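Side-chain contacts in PTS system, lactose-specific IIBC components (Streptococcus pneumoniae, PDB 3NBM), which probably receives and passes on a phosphoryl group as the IIB domain of a phosphotransferase system that takes up and phosphorylates lactose: residues V11-A14 and T18-Q21; A25-A30 and R36-S41; G42-H47 and R68-D73. All blocks are in the same frame, centred on the assembly; numbering follows the deposited sequence. Where two conformers were deposited one is given.

In the fold
The three contacts follow one another along the chain and all touch the parallel four-stranded sheet. Contacts 1 and 2 share helix 18-33: its N-terminal part meets the end of strand 7-13, and a later part lies against strand 37-43, with the contact centres about 13 Å apart. Contact 3 takes over where strand 37-43 ends and carries its following turn to helix 67-74, its centre about 12 Å from that of contact 1 and about 20 Å from that of contact 2. Contacts 1 and 3 thus lie around the C-terminal end of strand 7-13, at the likely phosphorylation site, while contact 2 fastens the later part of helix 18-33 to the edge strand 37-43.

Contact 1. Residues V11-A14 and T18-Q21; sequences VLCA and TSAQ
Cys13 and Ser19 make the polar part of this contact. The backbone N-H of Ser19 points at the sulfur in a long but nearly straight hydrogen bond, Ser19 N to Cys13 SG 3.5 Å with an angle of 161° at the hydrogen. The hydroxyl of the same residue comes still nearer, Ser19 OG lying 3.1 Å from Cys13 SG, and OG has a further, weak hydrogen bond to Gly42 O. With chi1 at 65°, SG stands between its own backbone N and carbonyl carbon, which turns it to the N-terminal part of helix 18-33.

The arrangement is a strand-turn-helix: strand 7-13 ends at the cysteine, a short loop follows, and the N-terminal part of the helix lies beside it. In lactose and cellobiose IIB domains the cysteine at this place takes up the phosphoryl group within a P-loop-like turn. Cys13 is consistent with that role, and the loop between Cys13 and Thr18 would then be the probable anion-binding turn.

Van der Waals contacts flank the sulfur. The Thr18 methyl CG2 presses on Cys13 CB at 3.5 Å, a tight carbon pair. Two residues back along the strand, at Val11, the carbonyl oxygen Val11 O makes a close carbon-to-oxygen contact of 3.3 Å with Ser19 CB, and the methyl Val11 CG1 packs on Ser19 CB at 3.7 Å. Beyond the two segments, Tyr89 of helix 86-93 touches Val11 and hydrogen-bonds to Thr18 O.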
loop_
_atom_site.group_PDB
_atom_site.type_symbol
_atom_site.label_atom_id
_atom_site.label_comp_id
_atom_site.label_asym_id
_atom_site.label_seq_id
_atom_site.Cartn_x
_atom_site.Cartn_y
_atom_site.Cartn_z
ATOM N N VAL A 11 -2.068 1.719 -2.260
ATOM C CA VAL A 11 -1.823 0.395 -2.826
ATOM C C VAL A 11 -1.988 0.494 -4.351
ATOM O O VAL A 11 -3.013 0.964 -4.820
ATOM C CB VAL A 11 -2.769 -0.686 -2.254
ATOM C CG1 VAL A 11 -2.375 -2.078 -2.752
ATOM C CG2 VAL A 11 -2.843 -0.622 -0.734
ATOM N N LEU A 12 -0.973 0.051 -5.095
ATOM C CA LEU A 12 -0.996 0.136 -6.553
ATOM C C LEU A 12 -1.027 -1.247 -7.170
ATOM O O LEU A 12 -0.316 -2.149 -6.744
ATOM C CB LEU A 12 0.242 0.896 -7.076
ATOM C CG LEU A 12 0.324 2.370 -6.649
ATOM C CD1 LEU A 12 1.661 2.974 -7.117
ATOM C CD2 LEU A 12 -0.893 3.168 -7.144
ATOM N N CYS A 13 -1.847 -1.402 -8.208
ATOM C CA CYS A 13 -1.838 -2.615 -9.021
ATOM C C CYS A 13 -1.684 -2.216 -10.493
ATOM O O CYS A 13 -1.411 -1.049 -10.806
ATOM C CB CYS A 13 -3.082 -3.494 -8.764
ATOM S SG CYS A 13 -4.644 -2.789 -9.244
ATOM N N ALA A 14 -1.846 -3.198 -11.375
ATOM C CA ALA A 14 -1.720 -2.991 -12.799
ATOM C C ALA A 14 -3.066 -2.701 -13.460
ATOM O O ALA A 14 -3.159 -2.681 -14.689
ATOM C CB ALA A 14 -1.040 -4.210 -13.467
ATOM N N THR A 18 -7.185 -5.369 -8.006
ATOM C CA THR A 18 -6.717 -6.096 -6.863
ATOM C C THR A 18 -6.215 -5.163 -5.742
ATOM O O THR A 18 -6.316 -5.510 -4.574
ATOM C CB THR A 18 -5.649 -7.138 -7.258
ATOM O OG1 THR A 18 -5.383 -8.001 -6.155
ATOM C CG2 THR A 18 -4.357 -6.533 -7.727
ATOM N N SER A 19 -5.671 -3.990 -6.087
ATOM C CA SER A 19 -5.198 -3.050 -5.068
ATOM C C SER A 19 -6.302 -2.651 -4.077
ATOM O O SER A 19 -6.053 -2.444 -2.891
ATOM C CB SER A 19 -4.590 -1.801 -5.726
ATOM O OG SER A 19 -5.453 -1.234 -6.670
ATOM N N ALA A 20 -7.526 -2.535 -4.559
ATOM C CA ALA A 20 -8.648 -2.176 -3.715
ATOM C C ALA A 20 -8.903 -3.234 -2.633
ATOM O O ALA A 20 -9.383 -2.892 -1.551
ATOM C CB ALA A 20 -9.919 -1.963 -4.537
ATOM N N GLN A 21 -8.610 -4.504 -2.923
ATOM C CA GLN A 21 -8.808 -5.585 -1.953
ATOM C C GLN A 21 -7.942 -5.342 -0.715
ATOM O O GLN A 21 -8.396 -5.503 0.418
ATOM C CB GLN A 21 -8.444 -6.944 -2.565
ATOM C CG GLN A 21 -9.254 -7.320 -3.789
ATOM C CD GLN A 21 -10.421 -8.217 -3.444
ATOM O OE1 GLN A 21 -10.807 -8.298 -2.279
ATOM N NE2 GLN A 21 -11.000 -8.875 -4.445
#

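Contact 2. Residues A25-A30 and R36-S41; sequences AINEGA and RVIANS
The side-chain amide of Asn27 grips the backbone of Ala39 at two points. Ala39 N donates to Asn27 OD1 at 2.8 Å, approaching 16° out of the carbonyl plane of the amide. In return Asn27 ND2 gives a hydrogen to Ala39 O at 2.9 Å, arriving in the plane of that carbonyl on one of its lone pairs. Two bonds to one residue fix the rotation of the amide, and they satisfy an N-H and a C=O that strand 37-43 does not spend on its sheet neighbour, since Arg36, Ile38 and Asn40 make the backbone bonds to strand 7-13. The methyl Ile38 CD1 lies 3.6 Å from Asn27 OD1.

Beside the amide the contact is apolar. With chi1 of Ile26 at -68°, CG1 lies beside the backbone N and the CG2 branch is directed to the strand, where it fits between two residues, 3.8 Å from Val37 CG1 and 3.8 Å from Ala39 CB; the Ile26 and Val37 side chains cross at about a right angle. Ala30 CB meets Val37 CB at 4.0 Å.

Helix and strand run nearly antiparallel, as the second half of a right-handed beta-alpha-beta crossover from strand 7-13 would have them; Val9 of that strand touches Val37 and Ala39, while helix 96-105 packs on Ile26 through Ala99 and Val103.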
loop_
_atom_site.group_PDB
_atom_site.type_symbol
_atom_site.label_atom_id
_atom_site.label_comp_id
_atom_site.label_asym_id
_atom_site.label_seq_id
_atom_site.Cartn_x
_atom_site.Cartn_y
_atom_site.Cartn_z
ATOM N N ALA A 25 -9.041 -4.012 3.169
ATOM C CA ALA A 25 -8.641 -4.767 4.356
ATOM C C ALA A 25 -7.924 -3.858 5.356
ATOM O O ALA A 25 -8.183 -3.930 6.561
ATOM C CB ALA A 25 -7.781 -5.988 3.960
ATOM N N ILE A 26 -7.019 -3.015 4.864
ATOM C CA ILE A 26 -6.293 -2.100 5.732
ATOM C C ILE A 26 -7.276 -1.168 6.428
ATOM O O ILE A 26 -7.202 -0.955 7.648
ATOM C CB ILE A 26 -5.269 -1.269 4.937
ATOM C CG1 ILE A 26 -4.134 -2.156 4.416
ATOM C CG2 ILE A 26 -4.756 -0.092 5.807
ATOM C CD1 ILE A 26 -3.276 -1.500 3.339
ATOM N N ASN A 27 -8.192 -0.599 5.653
ATOM C CA ASN A 27 -9.168 0.327 6.210
ATOM C C ASN A 27 -10.087 -0.333 7.225
ATOM O O ASN A 27 -10.418 0.272 8.243
ATOM C CB ASN A 27 -9.995 1.005 5.117
ATOM C CG ASN A 27 -9.198 2.014 4.336
ATOM O OD1 ASN A 27 -8.274 2.619 4.878
ATOM N ND2 ASN A 27 -9.583 2.252 3.079
ATOM N N GLU A 28 -10.516 -1.562 6.962
ATOM C CA GLU A 28 -11.364 -2.256 7.918
ATOM C C GLU A 28 -10.552 -2.518 9.194
ATOM O O GLU A 28 -11.068 -2.365 10.316
ATOM C CB GLU A 28 -11.897 -3.558 7.309
ATOM C CG GLU A 28 -12.799 -4.387 8.266
ATOM C CD GLU A 28 -13.456 -5.648 7.632
ATOM O OE1 GLU A 28 -13.351 -5.878 6.394
ATOM O OE2 GLU A 28 -14.117 -6.393 8.411
ATOM N N GLY A 29 -9.307 -2.948 9.056
ATOM C CA GLY A 29 -8.496 -3.197 10.237
ATOM C C GLY A 29 -8.264 -1.911 11.015
ATOM O O GLY A 29 -8.366 -1.872 12.241
ATOM N N ALA A 30 -7.951 -0.829 10.312
ATOM C CA ALA A 30 -7.730 0.465 10.974
ATOM C C ALA A 30 -8.981 0.924 11.734
ATOM O O ALA A 30 -8.926 1.390 12.874
ATOM C CB ALA A 30 -7.314 1.524 9.949
ATOM N N ARG A 36 -5.044 5.450 13.338
ATOM C CA ARG A 36 -5.136 6.522 12.351
ATOM C C ARG A 36 -4.371 6.194 11.069
ATOM O O ARG A 36 -3.221 6.574 10.891
ATOM C CB ARG A 36 -4.691 7.843 12.946
ATOM C CG ARG A 36 -5.556 8.268 14.147
ATOM C CD ARG A 36 -5.055 9.528 14.833
ATOM N NE ARG A 36 -3.748 9.338 15.457
ATOM C CZ ARG A 36 -3.552 8.797 16.661
ATOM N NH1 ARG A 36 -4.576 8.387 17.402
ATOM N NH2 ARG A 36 -2.318 8.661 17.124
ATOM N N VAL A 37 -5.051 5.464 10.194
ATOM C CA VAL A 37 -4.546 5.031 8.903
ATOM C C VAL A 37 -5.670 5.100 7.897
ATOM O O VAL A 37 -6.812 4.717 8.204
ATOM C CB VAL A 37 -4.034 3.559 8.931
ATOM C CG1 VAL A 37 -3.599 3.128 7.559
ATOM C CG2 VAL A 37 -2.915 3.340 9.945
ATOM N N ILE A 38 -5.358 5.613 6.705
ATOM C CA ILE A 38 -6.248 5.494 5.546
ATOM C C ILE A 38 -5.449 4.914 4.375
ATOM O O ILE A 38 -4.314 5.314 4.137
ATOM C CB ILE A 38 -6.872 6.864 5.137
ATOM C CG1 ILE A 38 -7.800 6.752 3.936
ATOM C CG2 ILE A 38 -5.799 7.913 4.844
ATOM C CD1 ILE A 38 -9.002 6.073 4.192
ATOM N N ALA A 39 -6.072 3.973 3.680
ATOM C CA ALA A 39 -5.526 3.387 2.464
ATOM C C ALA A 39 -6.393 3.685 1.264
ATOM O O ALA A 39 -7.619 3.523 1.314
ATOM C CB ALA A 39 -5.370 1.882 2.612
ATOM N N ASN A 40 -5.739 4.056 0.177
ATOM C CA ASN A 40 -6.366 4.175 -1.129
ATOM C C ASN A 40 -5.756 3.200 -2.082
ATOM O O ASN A 40 -4.689 2.639 -1.811
ATOM C CB ASN A 40 -6.239 5.593 -1.672
ATOM C CG ASN A 40 -6.972 6.578 -0.854
ATOM O OD1 ASN A 40 -6.369 7.428 -0.240
ATOM N ND2 ASN A 40 -8.306 6.440 -0.814
ATOM N N SER A 41 -6.434 3.004 -3.205
ATOM C CA SER A 41 -5.946 2.140 -4.280
ATOM C C SER A 41 -5.872 2.916 -5.583
ATOM O O SER A 41 -6.584 3.892 -5.790
ATOM C CB SER A 41 -6.851 0.911 -4.435
ATOM O OG SER A 41 -8.155 1.265 -4.767
#

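Contact 3. Residues G42-H47 and R68-D73; sequences GAYGAH and REMKVD
The turn that follows strand 37-43, a type II beta turn from Ala43 to Ala46, brings Tyr44 and His47 to Met70 and Glu69 of helix 67-74. Gly45 takes the third place in the turn with a positive phi, and its N-H donates to His47 ND1 at 3.0 Å in the plane of the imidazole. That bond fixes the rotation of the ring, whose CE1 stands 3.4 Å above the centre of one face of Tyr44.

Against this pair of rings comes the side chain of Met70, present as selenomethionine. It was deposited in two conformers, so the contacts of its end hold for the one given and their finer placement is doubtful. In that conformer the selenium lies at the edge of the phenol in a Met-aromatic contact, Met70 SE being 5.5 Å from the centroid of the Tyr44 ring, while the terminal methyl Met70 CE meets Tyr44 CE2 at 3.7 Å and also borders His47.

Water completes the polar side. One molecule joins three groups: it is 2.9 Å from Tyr44 OH, it is 2.8 Å from His47 NE2, and it donates to Asp73 OD2 at 2.7 Å. A second lies 2.7 Å from Tyr44 OH and donates to Glu69 OE2. Two waters thus hold the phenol hydroxyl, linking the turn to two carboxylates of the helix.

Underneath, Leu12 of strand 7-13 touches Tyr44, His47 and Met70; Leu59 of strand 56-59 backs Tyr44 and Met70, and Ile81 of strand 80-83 also packs on Met70, so helix 67-74 is seated across three strands of the sheet.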
loop_
_atom_site.group_PDB
_atom_site.type_symbol
_atom_site.label_atom_id
_atom_site.label_comp_id
_atom_site.label_asym_id
_atom_site.label_seq_id
_atom_site.Cartn_x
_atom_site.Cartn_y
_atom_site.Cartn_z
ATOM N N GLY A 42 -5.015 2.453 -6.458
ATOM C CA GLY A 42 -4.870 3.067 -7.751
ATOM C C GLY A 42 -4.096 2.194 -8.690
ATOM O O GLY A 42 -3.538 1.154 -8.301
ATOM N N ALA A 43 -4.030 2.618 -9.955
ATOM C CA ALA A 43 -3.242 1.956 -10.981
ATOM C C ALA A 43 -1.826 2.550 -11.058
ATOM O O ALA A 43 -1.662 3.771 -11.038
ATOM C CB ALA A 43 -3.917 2.093 -12.374
ATOM N N TYR A 44 -0.828 1.685 -11.172
ATOM C CA TYR A 44 0.546 2.137 -11.396
ATOM C C TYR A 44 0.592 2.875 -12.724
ATOM O O TYR A 44 0.194 2.345 -13.753
ATOM C CB TYR A 44 1.517 0.948 -11.367
ATOM C CG TYR A 44 2.967 1.371 -11.257
ATOM C CD1 TYR A 44 3.713 1.781 -12.362
ATOM C CD2 TYR A 44 3.580 1.441 -10.023
ATOM C CE1 TYR A 44 5.023 2.240 -12.215
ATOM C CE2 TYR A 44 4.865 1.866 -9.884
ATOM C CZ TYR A 44 5.586 2.282 -10.974
ATOM O OH TYR A 44 6.882 2.740 -10.780
ATOM N N GLY A 45 1.093 4.093 -12.691
ATOM C CA GLY A 45 1.079 4.991 -13.833
ATOM C C GLY A 45 0.202 6.216 -13.664
ATOM O O GLY A 45 0.395 7.206 -14.368
ATOM N N ALA A 46 -0.765 6.164 -12.738
ATOM C CA ALA A 46 -1.591 7.325 -12.371
ATOM C C ALA A 46 -1.079 7.992 -11.110
ATOM O O ALA A 46 -1.695 8.925 -10.613
ATOM C CB ALA A 46 -3.065 6.930 -12.188
ATOM N N HIS A 47 0.095 7.562 -10.629
ATOM C CA HIS A 47 0.559 7.918 -9.293
ATOM C C HIS A 47 1.679 8.959 -9.247
ATOM O O HIS A 47 2.068 9.377 -8.160
ATOM C CB HIS A 47 1.033 6.667 -8.570
ATOM C CG HIS A 47 2.280 6.126 -9.169
ATOM N ND1 HIS A 47 2.312 5.476 -10.382
ATOM C CD2 HIS A 47 3.563 6.263 -8.773
ATOM C CE1 HIS A 47 3.566 5.187 -10.674
ATOM N NE2 HIS A 47 4.340 5.658 -9.716
ATOM N N ARG A 68 12.201 -1.291 -8.045
ATOM C CA ARG A 68 13.443 -0.518 -8.045
ATOM C C ARG A 68 13.217 0.897 -8.531
ATOM O O ARG A 68 13.737 1.855 -7.932
ATOM C CB ARG A 68 14.506 -1.220 -8.911
ATOM N N GLU A 69 12.483 1.060 -9.627
ATOM C CA GLU A 69 12.283 2.393 -10.146
ATOM C C GLU A 69 11.431 3.225 -9.194
ATOM O O GLU A 69 11.697 4.409 -9.022
ATOM C CB GLU A 69 11.763 2.401 -11.586
ATOM C CG GLU A 69 10.388 1.966 -11.765
ATOM C CD GLU A 69 10.089 1.533 -13.209
ATOM O OE1 GLU A 69 10.647 0.551 -13.651
ATOM O OE2 GLU A 69 9.281 2.166 -13.872
HETATM N N MSE A 70 10.422 2.619 -8.570
HETATM C CA MSE A 70 9.638 3.332 -7.608
HETATM C C MSE A 70 10.480 3.747 -6.384
HETATM O O MSE A 70 10.294 4.856 -5.874
HETATM C CB MSE A 70 8.443 2.501 -7.197
HETATM C CG MSE A 70 7.715 3.160 -6.113
HETATM SE SE MSE A 70 5.867 2.726 -5.949
HETATM C CE MSE A 70 5.193 4.134 -6.934
ATOM N N LYS A 71 11.421 2.896 -5.964
ATOM C CA LYS A 71 12.320 3.301 -4.857
ATOM C C LYS A 71 13.115 4.528 -5.226
ATOM O O LYS A 71 13.312 5.426 -4.393
ATOM C CB LYS A 71 13.301 2.216 -4.420
ATOM C CG LYS A 71 12.671 1.114 -3.630
ATOM C CD LYS A 71 12.420 1.494 -2.189
ATOM C CE LYS A 71 13.714 1.601 -1.371
ATOM N NZ LYS A 71 13.451 2.325 -0.083
ATOM N N VAL A 72 13.586 4.617 -6.476
ATOM C CA VAL A 72 14.301 5.815 -6.896
ATOM C C VAL A 72 13.365 7.017 -6.861
ATOM O O VAL A 72 13.715 8.063 -6.326
ATOM C CB VAL A 72 14.983 5.634 -8.273
ATOM C CG1 VAL A 72 15.650 6.947 -8.693
ATOM C CG2 VAL A 72 16.021 4.545 -8.211
ATOM N N ASP A 73 12.150 6.869 -7.366
ATOM C CA ASP A 73 11.156 7.966 -7.335
ATOM C C ASP A 73 10.833 8.403 -5.910
ATOM O O ASP A 73 10.614 9.625 -5.651
ATOM C CB ASP A 73 9.877 7.536 -8.026
ATOM C CG ASP A 73 10.051 7.331 -9.502
ATOM O OD1 ASP A 73 11.000 7.907 -10.071
ATOM O OD2 ASP A 73 9.214 6.623 -10.113
HETATM O O HOH W 1 7.096 5.212 -9.351
HETATM O O HOH W 2 7.907 4.147 -12.840
#